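Local coordinates for ABC transporter, substrate binding protein (Aeropyrum pernix, PDB 3EAF) that probably binds a small solute outside the membrane and delivers it to an ABC importer, and carries a bound magnesium ion, at residues Lys99-Ser104 with Lys114-Tyr119; Tyr107-Leu112 with Asp123-Ala128; Ala323-Thr328 with Tyr341-His346; Ile334-Ile339 with Leu347-Val352. All coordinates share one frame; numbering follows the deposited sequence.

Contact 1 of 4, residues Lys99-Ser104 with Lys114-Tyr119; sequences KITYIS and KPFNFY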
loop_
_atom_site.group_PDB
_atom_site.type_symbol
_atom_site.label_atom_id
_atom_site.label_comp_id
_atom_site.label_asym_id
_atom_site.label_seq_id
_atom_site.Cartn_x
_atom_site.Cartn_y
_atom_site.Cartn_z
ATOM N N LYS A 99 -11.145 -20.195 2.680
ATOM C CA LYS A 99 -9.791 -20.594 2.274
ATOM C C LYS A 99 -9.333 -19.942 0.972
ATOM O O LYS A 99 -8.803 -20.612 0.079
ATOM C CB LYS A 99 -9.660 -22.123 2.190
ATOM C CG LYS A 99 -9.992 -22.855 3.477
ATOM C CD LYS A 99 -9.316 -24.224 3.488
ATOM C CE LYS A 99 -10.144 -25.276 4.212
ATOM N NZ LYS A 99 -10.346 -24.951 5.645
ATOM N N ILE A 100 -9.546 -18.632 0.873
ATOM C CA ILE A 100 -9.150 -17.850 -0.301
ATOM C C ILE A 100 -7.987 -16.931 0.079
ATOM O O ILE A 100 -8.125 -16.085 0.976
ATOM C CB ILE A 100 -10.347 -17.017 -0.855
ATOM C CG1 ILE A 100 -11.477 -17.949 -1.328
ATOM C CG2 ILE A 100 -9.896 -16.067 -1.981
ATOM C CD1 ILE A 100 -12.749 -17.232 -1.813
ATOM N N THR A 101 -6.837 -17.117 -0.574
ATOM C CA THR A 101 -5.659 -16.266 -0.337
ATOM C C THR A 101 -5.959 -14.835 -0.801
ATOM O O THR A 101 -6.368 -14.615 -1.945
ATOM C CB THR A 101 -4.386 -16.821 -1.034
ATOM O OG1 THR A 101 -3.918 -17.975 -0.330
ATOM C CG2 THR A 101 -3.264 -15.780 -1.052
ATOM N N TYR A 102 -5.759 -13.872 0.094
ATOM C CA TYR A 102 -6.183 -12.497 -0.161
ATOM C C TYR A 102 -4.991 -11.559 -0.045
ATOM O O TYR A 102 -4.447 -11.365 1.048
ATOM C CB TYR A 102 -7.281 -12.099 0.836
ATOM C CG TYR A 102 -8.259 -11.063 0.320
ATOM C CD1 TYR A 102 -9.519 -11.443 -0.126
ATOM C CD2 TYR A 102 -7.927 -9.712 0.287
ATOM C CE1 TYR A 102 -10.426 -10.508 -0.603
ATOM C CE2 TYR A 102 -8.835 -8.760 -0.195
ATOM C CZ TYR A 102 -10.081 -9.173 -0.633
ATOM O OH TYR A 102 -10.988 -8.258 -1.109
ATOM N N ILE A 103 -4.581 -10.996 -1.181
ATOM C CA ILE A 103 -3.452 -10.079 -1.239
ATOM C C ILE A 103 -3.962 -8.684 -1.575
ATOM O O ILE A 103 -4.495 -8.445 -2.670
ATOM C CB ILE A 103 -2.381 -10.528 -2.268
ATOM C CG1 ILE A 103 -1.910 -11.958 -1.960
ATOM C CG2 ILE A 103 -1.200 -9.539 -2.265
ATOM C CD1 ILE A 103 -1.100 -12.635 -3.071
ATOM N N SER A 104 -3.782 -7.759 -0.634
ATOM C CA SER A 104 -4.468 -6.478 -0.696
ATOM C C SER A 104 -3.549 -5.288 -0.867
ATOM O O SER A 104 -2.398 -5.294 -0.424
ATOM C CB SER A 104 -5.333 -6.286 0.554
ATOM O OG SER A 104 -4.560 -6.402 1.739
ATOM N N LYS A 114 -4.807 -12.461 10.565
ATOM C CA LYS A 114 -5.828 -13.165 9.783
ATOM C C LYS A 114 -5.124 -14.134 8.838
ATOM O O LYS A 114 -4.294 -13.715 8.037
ATOM C CB LYS A 114 -6.706 -12.173 9.010
ATOM C CG LYS A 114 -7.365 -11.086 9.868
ATOM C CD LYS A 114 -8.411 -11.669 10.804
ATOM C CE LYS A 114 -9.140 -10.577 11.571
ATOM N NZ LYS A 114 -9.952 -11.133 12.689
ATOM N N PRO A 115 -5.433 -15.440 8.951
ATOM C CA PRO A 115 -4.599 -16.466 8.311
ATOM C C PRO A 115 -4.453 -16.382 6.786
ATOM O O PRO A 115 -3.448 -16.830 6.265
ATOM C CB PRO A 115 -5.283 -17.782 8.716
ATOM C CG PRO A 115 -6.051 -17.432 9.974
ATOM C CD PRO A 115 -6.555 -16.040 9.696
ATOM N N PHE A 116 -5.432 -15.831 6.077
ATOM C CA PHE A 116 -5.375 -15.829 4.611
ATOM C C PHE A 116 -5.051 -14.474 3.987
ATOM O O PHE A 116 -5.037 -14.349 2.761
ATOM C CB PHE A 116 -6.649 -16.443 4.004
ATOM C CG PHE A 116 -6.646 -17.945 4.015
ATOM C CD1 PHE A 116 -6.283 -18.661 2.872
ATOM C CD2 PHE A 116 -6.962 -18.652 5.179
ATOM C CE1 PHE A 116 -6.262 -20.062 2.881
ATOM C CE2 PHE A 116 -6.951 -20.052 5.197
ATOM C CZ PHE A 116 -6.592 -20.757 4.042
ATOM N N ASN A 117 -4.763 -13.475 4.828
ATOM C CA ASN A 117 -4.419 -12.138 4.346
ATOM C C ASN A 117 -2.915 -11.866 4.319
ATOM O O ASN A 117 -2.208 -12.103 5.306
ATOM C CB ASN A 117 -5.148 -11.061 5.154
ATOM C CG ASN A 117 -6.653 -11.072 4.917
ATOM O OD1 ASN A 117 -7.168 -10.374 4.035
ATOM N ND2 ASN A 117 -7.358 -11.884 5.682
ATOM N N PHE A 118 -2.441 -11.375 3.173
ATOM C CA PHE A 118 -1.026 -11.078 2.952
ATOM C C PHE A 118 -0.903 -9.766 2.176
ATOM O O PHE A 118 -1.802 -9.385 1.431
ATOM C CB PHE A 118 -0.347 -12.189 2.135
ATOM C CG PHE A 118 -0.348 -13.541 2.796
ATOM C CD1 PHE A 118 0.746 -13.963 3.550
ATOM C CD2 PHE A 118 -1.425 -14.414 2.632
ATOM C CE1 PHE A 118 0.756 -15.221 4.156
ATOM C CE2 PHE A 118 -1.424 -15.678 3.229
ATOM C CZ PHE A 118 -0.329 -16.087 3.986
ATOM N N TYR A 119 0.214 -9.076 2.361
ATOM C CA TYR A 119 0.584 -7.958 1.488
ATOM C C TYR A 119 2.096 -7.795 1.552
ATOM O O TYR A 119 2.683 -8.000 2.610
ATOM C CB TYR A 119 -0.161 -6.656 1.845
ATOM C CG TYR A 119 -0.252 -6.337 3.326
ATOM C CD1 TYR A 119 0.791 -5.674 3.984
ATOM C CD2 TYR A 119 -1.389 -6.674 4.067
ATOM C CE1 TYR A 119 0.722 -5.386 5.345
ATOM C CE2 TYR A 119 -1.469 -6.380 5.434
ATOM C CZ TYR A 119 -0.411 -5.737 6.062
ATOM O OH TYR A 119 -0.491 -5.435 7.405
HETATM O O HOH W 1 -4.896 -8.933 2.710
#
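Phe116 turns the face of its ring to the backbone of Lys99: Lys99 CA sits 3.8 Å from the Phe116 ring centroid and 22° off the ring normal, a CH-pi contact. Lys99 CB follows, 3.8 Å from Phe116 CZ. With CG anti to its carbonyl carbon (chi1 -80°), the Phe116 ring is brought alongside the Lys99-Ile100 backbone, where helix 85-98 ends in a Schellman motif. Tyr102 and Asn117 lie alongside each other on one face of the sheet, ring and amide planes 42° apart, with Asn117 OD1 3.6 Å from Tyr102 CB. Ile103 and Phe118 project from the other face, where Phe118 packs on Leu324 of helix 317-326. The backbone supplies the register: Tyr102 N donates to Phe116 O (2.8 Å), Phe118 N to Tyr102 O (2.9 Å) and Ser104 N to Phe118 O at a longer 3.3 Å. A water donates to Ser104 OG at 2.7 Å, a hydroxyl also bonded to Ser106 O, and lies near Tyr102 O and Asn117 OD1. These alternating bonds define a parallel pair, strand 117-118 forming the edge of the sheet in one lobe of a periplasmic-binding-protein fold.

Contact 2 of 4, residues Tyr107-Leu112 with Asp123-Ala128; sequences YSAKLL and DYSTQA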
loop_
_atom_site.group_PDB
_atom_site.type_symbol
_atom_site.label_atom_id
_atom_site.label_comp_id
_atom_site.label_asym_id
_atom_site.label_seq_id
_atom_site.Cartn_x
_atom_site.Cartn_y
_atom_site.Cartn_z
ATOM N N TYR A 107 -2.674 -2.145 3.538
ATOM C CA TYR A 107 -1.604 -2.666 4.383
ATOM C C TYR A 107 -1.953 -2.537 5.877
ATOM O O TYR A 107 -1.074 -2.313 6.707
ATOM C CB TYR A 107 -0.263 -1.996 4.054
ATOM C CG TYR A 107 0.057 -1.903 2.569
ATOM C CD1 TYR A 107 0.008 -3.033 1.742
ATOM C CD2 TYR A 107 0.422 -0.687 2.000
ATOM C CE1 TYR A 107 0.309 -2.941 0.375
ATOM C CE2 TYR A 107 0.726 -0.580 0.651
ATOM C CZ TYR A 107 0.668 -1.703 -0.154
ATOM O OH TYR A 107 0.963 -1.574 -1.488
ATOM N N SER A 108 -3.232 -2.698 6.216
ATOM C CA SER A 108 -3.687 -2.616 7.614
ATOM C C SER A 108 -3.042 -3.640 8.544
ATOM O O SER A 108 -3.013 -4.837 8.237
ATOM C CB SER A 108 -5.213 -2.781 7.705
ATOM O OG SER A 108 -5.621 -2.917 9.063
ATOM N N ALA A 109 -2.582 -3.166 9.704
ATOM C CA ALA A 109 -1.990 -4.034 10.720
ATOM C C ALA A 109 -2.980 -5.058 11.270
ATOM O O ALA A 109 -2.582 -6.140 11.714
ATOM C CB ALA A 109 -1.387 -3.200 11.855
ATOM N N LYS A 110 -4.268 -4.718 11.227
ATOM C CA LYS A 110 -5.333 -5.618 11.670
ATOM C C LYS A 110 -5.413 -6.931 10.864
ATOM O O LYS A 110 -5.938 -7.932 11.357
ATOM C CB LYS A 110 -6.685 -4.884 11.690
ATOM C CG LYS A 110 -6.702 -3.698 12.659
ATOM C CD LYS A 110 -8.081 -3.087 12.831
ATOM C CE LYS A 110 -8.078 -2.064 13.974
ATOM N NZ LYS A 110 -9.387 -1.341 14.072
ATOM N N LEU A 111 -4.835 -6.958 9.663
ATOM C CA LEU A 111 -4.834 -8.134 8.801
ATOM C C LEU A 111 -3.763 -9.132 9.227
ATOM O O LEU A 111 -3.895 -10.313 8.806
ATOM C CB LEU A 111 -4.623 -7.728 7.340
ATOM C CG LEU A 111 -5.730 -6.883 6.705
ATOM C CD1 LEU A 111 -5.325 -6.429 5.312
ATOM C CD2 LEU A 111 -7.040 -7.655 6.664
ATOM N N LEU A 112 -2.761 -8.698 9.908
ATOM C CA LEU A 112 -1.582 -9.516 10.210
ATOM C C LEU A 112 -1.885 -10.839 10.910
ATOM O O LEU A 112 -1.166 -11.816 10.711
ATOM C CB LEU A 112 -0.553 -8.703 11.016
ATOM C CG LEU A 112 0.043 -7.465 10.334
ATOM C CD1 LEU A 112 0.800 -6.598 11.316
ATOM C CD2 LEU A 112 0.933 -7.842 9.157
ATOM N N ASP A 123 2.976 -3.244 7.577
ATOM C CA ASP A 123 1.655 -2.696 7.839
ATOM C C ASP A 123 1.738 -1.171 7.902
ATOM O O ASP A 123 2.821 -0.618 8.100
ATOM C CB ASP A 123 1.135 -3.230 9.162
ATOM C CG ASP A 123 1.986 -2.779 10.318
ATOM O OD1 ASP A 123 1.602 -1.801 10.987
ATOM O OD2 ASP A 123 3.058 -3.373 10.517
ATOM N N TYR A 124 0.592 -0.506 7.757
ATOM C CA TYR A 124 0.491 0.959 7.789
ATOM C C TYR A 124 1.114 1.637 9.011
ATOM O O TYR A 124 1.632 2.749 8.915
ATOM C CB TYR A 124 -0.977 1.379 7.731
ATOM C CG TYR A 124 -1.624 1.351 6.364
ATOM C CD1 TYR A 124 -2.932 0.900 6.218
ATOM C CD2 TYR A 124 -0.943 1.796 5.224
ATOM C CE1 TYR A 124 -3.559 0.884 4.973
ATOM C CE2 TYR A 124 -1.564 1.782 3.963
ATOM C CZ TYR A 124 -2.871 1.322 3.854
ATOM O OH TYR A 124 -3.501 1.295 2.630
ATOM N N SER A 125 1.028 0.983 10.163
ATOM C CA SER A 125 1.510 1.565 11.417
ATOM C C SER A 125 3.043 1.567 11.479
ATOM O O SER A 125 3.653 2.603 11.761
ATOM C CB SER A 125 0.893 0.834 12.615
ATOM O OG SER A 125 -0.522 0.770 12.496
ATOM N N THR A 126 3.651 0.413 11.194
ATOM C CA THR A 126 5.106 0.276 11.065
ATOM C C THR A 126 5.671 1.215 10.006
ATOM O O THR A 126 6.724 1.823 10.216
ATOM C CB THR A 126 5.497 -1.168 10.699
ATOM O OG1 THR A 126 4.937 -2.069 11.664
ATOM C CG2 THR A 126 7.015 -1.333 10.657
ATOM N N GLN A 127 4.973 1.328 8.872
ATOM C CA GLN A 127 5.323 2.301 7.834
ATOM C C GLN A 127 5.307 3.731 8.390
ATOM O O GLN A 127 6.279 4.479 8.224
ATOM C CB GLN A 127 4.371 2.188 6.629
ATOM C CG GLN A 127 4.608 0.953 5.752
ATOM C CD GLN A 127 3.821 0.974 4.448
ATOM O OE1 GLN A 127 3.153 -0.007 4.085
ATOM N NE2 GLN A 127 3.910 2.080 3.728
ATOM N N ALA A 128 4.203 4.098 9.040
ATOM C CA ALA A 128 4.026 5.439 9.607
ATOM C C ALA A 128 5.112 5.766 10.629
ATOM O O ALA A 128 5.711 6.837 10.587
ATOM C CB ALA A 128 2.648 5.584 10.240
HETATM O O HOH W 2 -2.350 -0.333 10.316
#
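Tyr107 lays its backbone and CB against one face of the Tyr124 ring, its CB 4.0 Å from the Tyr124 ring centroid and 12° off the normal, a CH-pi contact. The two rings form an offset edge-to-face pair, the edge of Tyr107 toward the face of Tyr124, with planes 62° apart. The backbones join too: Tyr124 N donates to Tyr107 O at 2.7 Å, the donor tilted out of the carbonyl plane. Farther along the loop, Ala109 CB meets Asp123 OD1 at 3.4 Å, and Leu112 CD1 crosses the Asp123 side chain, 4.0 Å from its CB.

Asp123 is the N-cap of helix 124-139, and the loop between strands 101-104 and 117-118 of this periplasmic-binding-protein fold packs against this capped start, the contact's centre about 9 Å from that of the chain. Asp123 CG stands between the backbone N and the carbonyl carbon (chi1 64°), which brings OD1 over the first turn: Thr126 N reaches Asp123 OD1 from above the carboxylate plane at 3.0 Å, and Ser125 N adds a weak bond. Thr126 OG1 donates to the syn side of Asp123 OD2 at 2.6 Å, fixing the carboxylate's rotation.

Farther out, a water accepts from Ala109 N (2.9 Å) and bonds to Ser125 OG, which also pairs with Thr381. Ser108 OG closes an ST turn with Lys110 N and bonds to Glu89, while Tyr107 OH is held by Gln292.

Contact 3 of 4, residues Ala323-Thr328 with Tyr341-His346; sequences ALEANT and YEPGFH. With MG (magnesium ion), chain C.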
loop_
_atom_site.group_PDB
_atom_site.type_symbol
_atom_site.label_atom_id
_atom_site.label_comp_id
_atom_site.label_asym_id
_atom_site.label_seq_id
_atom_site.Cartn_x
_atom_site.Cartn_y
_atom_site.Cartn_z
ATOM N N ALA A 323 2.323 -21.936 1.340
ATOM C CA ALA A 323 3.514 -21.581 0.578
ATOM C C ALA A 323 4.011 -20.179 0.921
ATOM O O ALA A 323 5.211 -19.956 1.019
ATOM C CB ALA A 323 3.244 -21.696 -0.924
ATOM N N LEU A 324 3.086 -19.233 1.095
ATOM C CA LEU A 324 3.462 -17.865 1.460
ATOM C C LEU A 324 4.073 -17.798 2.870
ATOM O O LEU A 324 4.886 -16.923 3.159
ATOM C CB LEU A 324 2.264 -16.913 1.329
ATOM C CG LEU A 324 1.822 -16.568 -0.103
ATOM C CD1 LEU A 324 0.383 -16.026 -0.129
ATOM C CD2 LEU A 324 2.792 -15.591 -0.770
ATOM N N GLU A 325 3.688 -18.745 3.723
ATOM C CA GLU A 325 4.206 -18.838 5.092
ATOM C C GLU A 325 5.527 -19.611 5.205
ATOM O O GLU A 325 6.230 -19.501 6.212
ATOM C CB GLU A 325 3.148 -19.461 6.015
ATOM C CG GLU A 325 1.970 -18.539 6.300
ATOM C CD GLU A 325 0.890 -19.175 7.154
ATOM O OE1 GLU A 325 0.735 -20.414 7.116
ATOM O OE2 GLU A 325 0.177 -18.425 7.858
ATOM N N ALA A 326 5.869 -20.378 4.170
ATOM C CA ALA A 326 7.007 -21.296 4.239
ATOM C C ALA A 326 8.232 -20.829 3.461
ATOM O O ALA A 326 9.234 -21.537 3.426
ATOM C CB ALA A 326 6.585 -22.695 3.770
ATOM N N ASN A 327 8.154 -19.651 2.845
ATOM C CA ASN A 327 9.209 -19.180 1.949
ATOM C C ASN A 327 9.516 -17.693 2.117
ATOM O O ASN A 327 8.621 -16.897 2.405
ATOM C CB ASN A 327 8.825 -19.427 0.478
ATOM C CG ASN A 327 8.540 -20.883 0.174
ATOM O OD1 ASN A 327 7.378 -21.296 0.085
ATOM N ND2 ASN A 327 9.594 -21.673 0.017
ATOM N N THR A 328 10.785 -17.337 1.921
ATOM C CA THR A 328 11.210 -15.948 1.805
ATOM C C THR A 328 11.144 -15.526 0.339
ATOM O O THR A 328 11.622 -16.251 -0.534
ATOM C CB THR A 328 12.633 -15.768 2.366
ATOM O OG1 THR A 328 12.597 -15.963 3.781
ATOM C CG2 THR A 328 13.191 -14.374 2.065
ATOM N N TYR A 341 6.832 -14.322 5.982
ATOM C CA TYR A 341 5.610 -14.316 6.784
ATOM C C TYR A 341 5.596 -15.395 7.869
ATOM O O TYR A 341 5.881 -16.561 7.607
ATOM C CB TYR A 341 4.372 -14.515 5.899
ATOM C CG TYR A 341 4.160 -13.465 4.844
ATOM C CD1 TYR A 341 3.815 -12.155 5.188
ATOM C CD2 TYR A 341 4.272 -13.786 3.490
ATOM C CE1 TYR A 341 3.597 -11.191 4.210
ATOM C CE2 TYR A 341 4.061 -12.833 2.513
ATOM C CZ TYR A 341 3.727 -11.539 2.872
ATOM O OH TYR A 341 3.523 -10.596 1.887
ATOM N N GLU A 342 5.220 -14.990 9.077
ATOM C CA GLU A 342 5.069 -15.897 10.201
ATOM C C GLU A 342 3.612 -16.351 10.320
ATOM O O GLU A 342 2.704 -15.517 10.243
ATOM C CB GLU A 342 5.496 -15.166 11.481
ATOM C CG GLU A 342 5.214 -15.903 12.767
ATOM C CD GLU A 342 5.702 -15.164 13.999
ATOM O OE1 GLU A 342 6.536 -14.239 13.863
ATOM O OE2 GLU A 342 5.241 -15.512 15.107
ATOM N N PRO A 343 3.377 -17.666 10.522
ATOM C CA PRO A 343 2.011 -18.102 10.829
ATOM C C PRO A 343 1.493 -17.356 12.062
ATOM O O PRO A 343 2.187 -17.288 13.069
ATOM C CB PRO A 343 2.174 -19.599 11.119
ATOM C CG PRO A 343 3.416 -19.995 10.380
ATOM C CD PRO A 343 4.323 -18.800 10.485
ATOM N N GLY A 344 0.308 -16.762 11.956
ATOM C CA GLY A 344 -0.257 -15.946 13.044
ATOM C C GLY A 344 0.153 -14.477 13.042
ATOM O O GLY A 344 -0.428 -13.676 13.771
ATOM N N PHE A 345 1.153 -14.116 12.236
ATOM C CA PHE A 345 1.664 -12.743 12.195
ATOM C C PHE A 345 2.349 -12.465 10.853
ATOM O O PHE A 345 3.571 -12.570 10.741
ATOM C CB PHE A 345 2.633 -12.513 13.363
ATOM C CG PHE A 345 2.894 -11.055 13.679
ATOM C CD1 PHE A 345 1.901 -10.259 14.247
ATOM C CD2 PHE A 345 4.136 -10.490 13.430
ATOM C CE1 PHE A 345 2.148 -8.920 14.552
ATOM C CE2 PHE A 345 4.388 -9.151 13.729
ATOM C CZ PHE A 345 3.392 -8.370 14.292
ATOM N N HIS A 346 1.560 -12.112 9.838
ATOM C CA HIS A 346 2.073 -11.977 8.462
ATOM C C HIS A 346 2.783 -10.659 8.164
ATOM O O HIS A 346 2.514 -10.031 7.133
ATOM C CB HIS A 346 0.953 -12.188 7.431
ATOM C CG HIS A 346 0.367 -13.565 7.434
ATOM N ND1 HIS A 346 -0.887 -13.837 6.935
ATOM C CD2 HIS A 346 0.869 -14.748 7.858
ATOM C CE1 HIS A 346 -1.141 -15.128 7.066
ATOM N NE2 HIS A 346 -0.091 -15.703 7.626
HETATM MG MG MG C . 7.677 -17.562 6.617
HETATM O O HOH W 3 7.039 -16.737 4.560
HETATM O O HOH W 4 9.528 -19.249 6.485
HETATM O O HOH W 5 8.642 -17.241 8.974
#
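Glu325 reaches across to His346 with a straight hydrogen bond: His346 NE2 donates to Glu325 OE2 at 2.7 Å, with an angle of 168° at the hydrogen. The acceptor lies in the imidazole plane and offers its anti lone pair, while the carboxylate and ring planes are turned 66° against each other. An extended chain beyond CG carries the Glu325 carboxylate this far from its helix, and OE2 also rests 3.5 Å from Pro343 CA. The other oxygen, OE1, forms a salt bridge with Lys321, so both ends of the carboxylate are held. His346 is fixed from its far side too, since ND1 bonds to Asn117 O and the ring stacks on Phe118. Replacing Glu325 by an alanine is likely to leave His346 NE2 without this acceptor and to cost Lys321 this charge partner.

Tyr341 has CG anti to its carbonyl carbon, beside the backbone N (chi1 -60°), and turns its ring edge to the helix end: Tyr341 CD2 lies 3.2 Å from Leu324 O, near the ring plane. A water donates to Leu324 O at 2.6 Å and to Asn327 O, and accepts from Tyr341 N. It is itself a ligand of the magnesium ion, which is bound by the backbone Glu325 O at 2.5 Å, the carboxylate being turned to His346, and by Tyr341 O at 2.3 Å. Two further waters and Asp340 OD1 bring the ligands to six, making this a magnesium site built largely of backbone carbonyls and water, at the C-terminal end of helix 317-326.

Contact 4 of 4, residues Ile334-Ile339 with Leu347-Val352; sequences ITADTI and LAYRKV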
loop_
_atom_site.group_PDB
_atom_site.type_symbol
_atom_site.label_atom_id
_atom_site.label_comp_id
_atom_site.label_asym_id
_atom_site.label_seq_id
_atom_site.Cartn_x
_atom_site.Cartn_y
_atom_site.Cartn_z
ATOM N N ILE A 334 12.404 -4.942 -5.683
ATOM C CA ILE A 334 11.541 -3.759 -5.661
ATOM C C ILE A 334 11.253 -3.294 -4.238
ATOM O O ILE A 334 11.216 -2.086 -3.969
ATOM C CB ILE A 334 10.189 -4.017 -6.379
ATOM C CG1 ILE A 334 10.389 -4.122 -7.899
ATOM C CG2 ILE A 334 9.165 -2.929 -6.023
ATOM C CD1 ILE A 334 9.118 -4.578 -8.657
ATOM N N THR A 335 11.038 -4.254 -3.337
ATOM C CA THR A 335 10.687 -3.951 -1.944
ATOM C C THR A 335 11.932 -3.558 -1.134
ATOM O O THR A 335 13.057 -3.949 -1.481
ATOM C CB THR A 335 9.903 -5.113 -1.263
ATOM O OG1 THR A 335 10.678 -6.320 -1.281
ATOM C CG2 THR A 335 8.576 -5.367 -1.984
ATOM N N ALA A 336 11.722 -2.779 -0.068
ATOM C CA ALA A 336 12.816 -2.258 0.765
ATOM C C ALA A 336 13.545 -3.348 1.546
ATOM O O ALA A 336 14.682 -3.157 1.964
ATOM C CB ALA A 336 12.300 -1.162 1.719
ATOM N N ASP A 337 12.883 -4.485 1.735
ATOM C CA ASP A 337 13.484 -5.661 2.363
ATOM C C ASP A 337 12.773 -6.881 1.768
ATOM O O ASP A 337 11.685 -6.751 1.186
ATOM C CB ASP A 337 13.297 -5.589 3.885
ATOM C CG ASP A 337 14.258 -6.505 4.670
ATOM O OD1 ASP A 337 15.013 -7.303 4.069
ATOM O OD2 ASP A 337 14.243 -6.420 5.916
ATOM N N THR A 338 13.390 -8.056 1.876
ATOM C CA THR A 338 12.755 -9.284 1.415
ATOM C C THR A 338 11.559 -9.657 2.295
ATOM O O THR A 338 11.433 -9.188 3.436
ATOM C CB THR A 338 13.738 -10.468 1.366
ATOM O OG1 THR A 338 14.401 -10.586 2.632
ATOM C CG2 THR A 338 14.770 -10.275 0.242
ATOM N N ILE A 339 10.715 -10.533 1.754
ATOM C CA ILE A 339 9.408 -10.846 2.318
ATOM C C ILE A 339 9.407 -12.207 3.002
ATOM O O ILE A 339 9.776 -13.212 2.402
ATOM C CB ILE A 339 8.332 -10.847 1.205
ATOM C CG1 ILE A 339 8.127 -9.433 0.657
ATOM C CG2 ILE A 339 7.011 -11.420 1.722
ATOM C CD1 ILE A 339 7.702 -9.411 -0.803
ATOM N N LEU A 347 3.700 -10.248 9.041
ATOM C CA LEU A 347 4.491 -9.027 8.814
ATOM C C LEU A 347 5.653 -9.290 7.856
ATOM O O LEU A 347 6.617 -9.969 8.213
ATOM C CB LEU A 347 4.994 -8.424 10.136
ATOM C CG LEU A 347 5.729 -7.076 10.055
ATOM C CD1 LEU A 347 4.824 -5.974 9.483
ATOM C CD2 LEU A 347 6.301 -6.654 11.413
ATOM N N ALA A 348 5.563 -8.733 6.649
ATOM C CA ALA A 348 6.494 -9.075 5.564
ATOM C C ALA A 348 7.918 -8.596 5.831
ATOM O O ALA A 348 8.882 -9.330 5.590
ATOM C CB ALA A 348 5.979 -8.532 4.226
ATOM N N TYR A 349 8.023 -7.358 6.318
ATOM C CA TYR A 349 9.283 -6.698 6.674
ATOM C C TYR A 349 8.912 -5.371 7.321
ATOM O O TYR A 349 7.723 -5.057 7.427
ATOM C CB TYR A 349 10.214 -6.507 5.458
ATOM C CG TYR A 349 9.610 -5.777 4.273
ATOM C CD1 TYR A 349 9.796 -4.403 4.105
ATOM C CD2 TYR A 349 8.874 -6.463 3.307
ATOM C CE1 TYR A 349 9.249 -3.728 3.008
ATOM C CE2 TYR A 349 8.322 -5.803 2.218
ATOM C CZ TYR A 349 8.511 -4.435 2.075
ATOM O OH TYR A 349 7.959 -3.779 1.001
ATOM N N ARG A 350 9.899 -4.596 7.766
ATOM C CA ARG A 350 9.600 -3.368 8.518
ATOM C C ARG A 350 10.046 -2.069 7.846
ATOM O O ARG A 350 9.409 -1.026 8.026
ATOM C CB ARG A 350 10.189 -3.430 9.934
ATOM C CG ARG A 350 9.564 -4.480 10.835
ATOM C CD ARG A 350 10.146 -4.450 12.245
ATOM N NE ARG A 350 9.550 -3.418 13.102
ATOM C CZ ARG A 350 10.207 -2.365 13.599
ATOM N NH1 ARG A 350 11.497 -2.173 13.323
ATOM N NH2 ARG A 350 9.573 -1.498 14.385
ATOM N N LYS A 351 11.138 -2.112 7.091
ATOM C CA LYS A 351 11.712 -0.861 6.589
ATOM C C LYS A 351 11.010 -0.324 5.338
ATOM O O LYS A 351 10.302 -1.054 4.648
ATOM C CB LYS A 351 13.228 -0.966 6.398
ATOM C CG LYS A 351 13.696 -1.900 5.308
ATOM C CD LYS A 351 15.234 -1.938 5.279
ATOM C CE LYS A 351 15.805 -2.755 6.435
ATOM N NZ LYS A 351 17.281 -2.990 6.261
ATOM N N VAL A 352 11.196 0.969 5.089
ATOM C CA VAL A 352 10.582 1.659 3.956
ATOM C C VAL A 352 11.568 2.611 3.303
ATOM O O VAL A 352 12.574 2.978 3.911
ATOM C CB VAL A 352 9.325 2.470 4.374
ATOM C CG1 VAL A 352 8.210 1.541 4.818
ATOM C CG2 VAL A 352 9.657 3.514 5.456
HETATM O O HOH W 6 12.797 -4.602 7.392
#
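The Tyr349 ring has Asp337 O over one face, 3.5 Å from Tyr349 CD2 and displaced toward the rim. At the ring's edge, near its plane, Ile339 CG1 comes within 4.0 Å of Tyr349 CE2, and Lys351 O also lies at the edge. The Asp337 and Tyr349 side chains run antiparallel past one another, their CB atoms 3.6 Å apart and the carboxylate and ring planes at 61°. Tyr349 CG stands between its own backbone N and carbonyl carbon (chi1 55°), directing the ring against the bend at 335-337, where its OH meets Thr335 CB at 3.3 Å. That hydroxyl is hydrogen-bonded to Pro120 O. A leucine in place of Tyr349 would probably leave Pro120 O without this partner and open a gap beside Thr335.

Both segments belong to the long connection between helix 317-326 and strand 352-357, which runs into the seven-stranded sheet of the second lobe of this periplasmic-binding-protein fold. Near that strand Ala336 CB packs on Lys351 CG and approaches Lys351 O to 3.5 Å; this buried carbonyl has no polar partner in the model. Thr335 OG1 donates to Asp337 O at 2.7 Å from above the carbonyl plane, tying the bend together. At the more exposed side a water bridges Asp337 OD2, to which it donates, and Arg350 N. Asp337 OD2 and Lys351 NZ are 4.6 Å apart, too far for a salt bridge, whereas Arg350 pairs with Glu370.

How the contacts relate
Contacts 1 and 3 adjoin, their centres about 11 Å apart: Pro115 O lies 3.0 Å from His346 CE1, so the loop that binds magnesium packs on the edge strand and the turn before it, and the Phe118 side chain is about 8 Å from the ion. The segments of contacts 1 and 2 interleave along the chain, and Tyr119 OH sits 2.7 Å from Ser108 O. Leu112 O and His346 N, 2.9 Å apart, join contact 2 to contact 3. Contacts 3 and 4 also alternate in sequence; Tyr341 CE1 touches Ala348 CB at 3.6 Å. Contact 4 reaches contact 2 through Leu347 beside Asp123, extending the series from the metal site toward the second lobe.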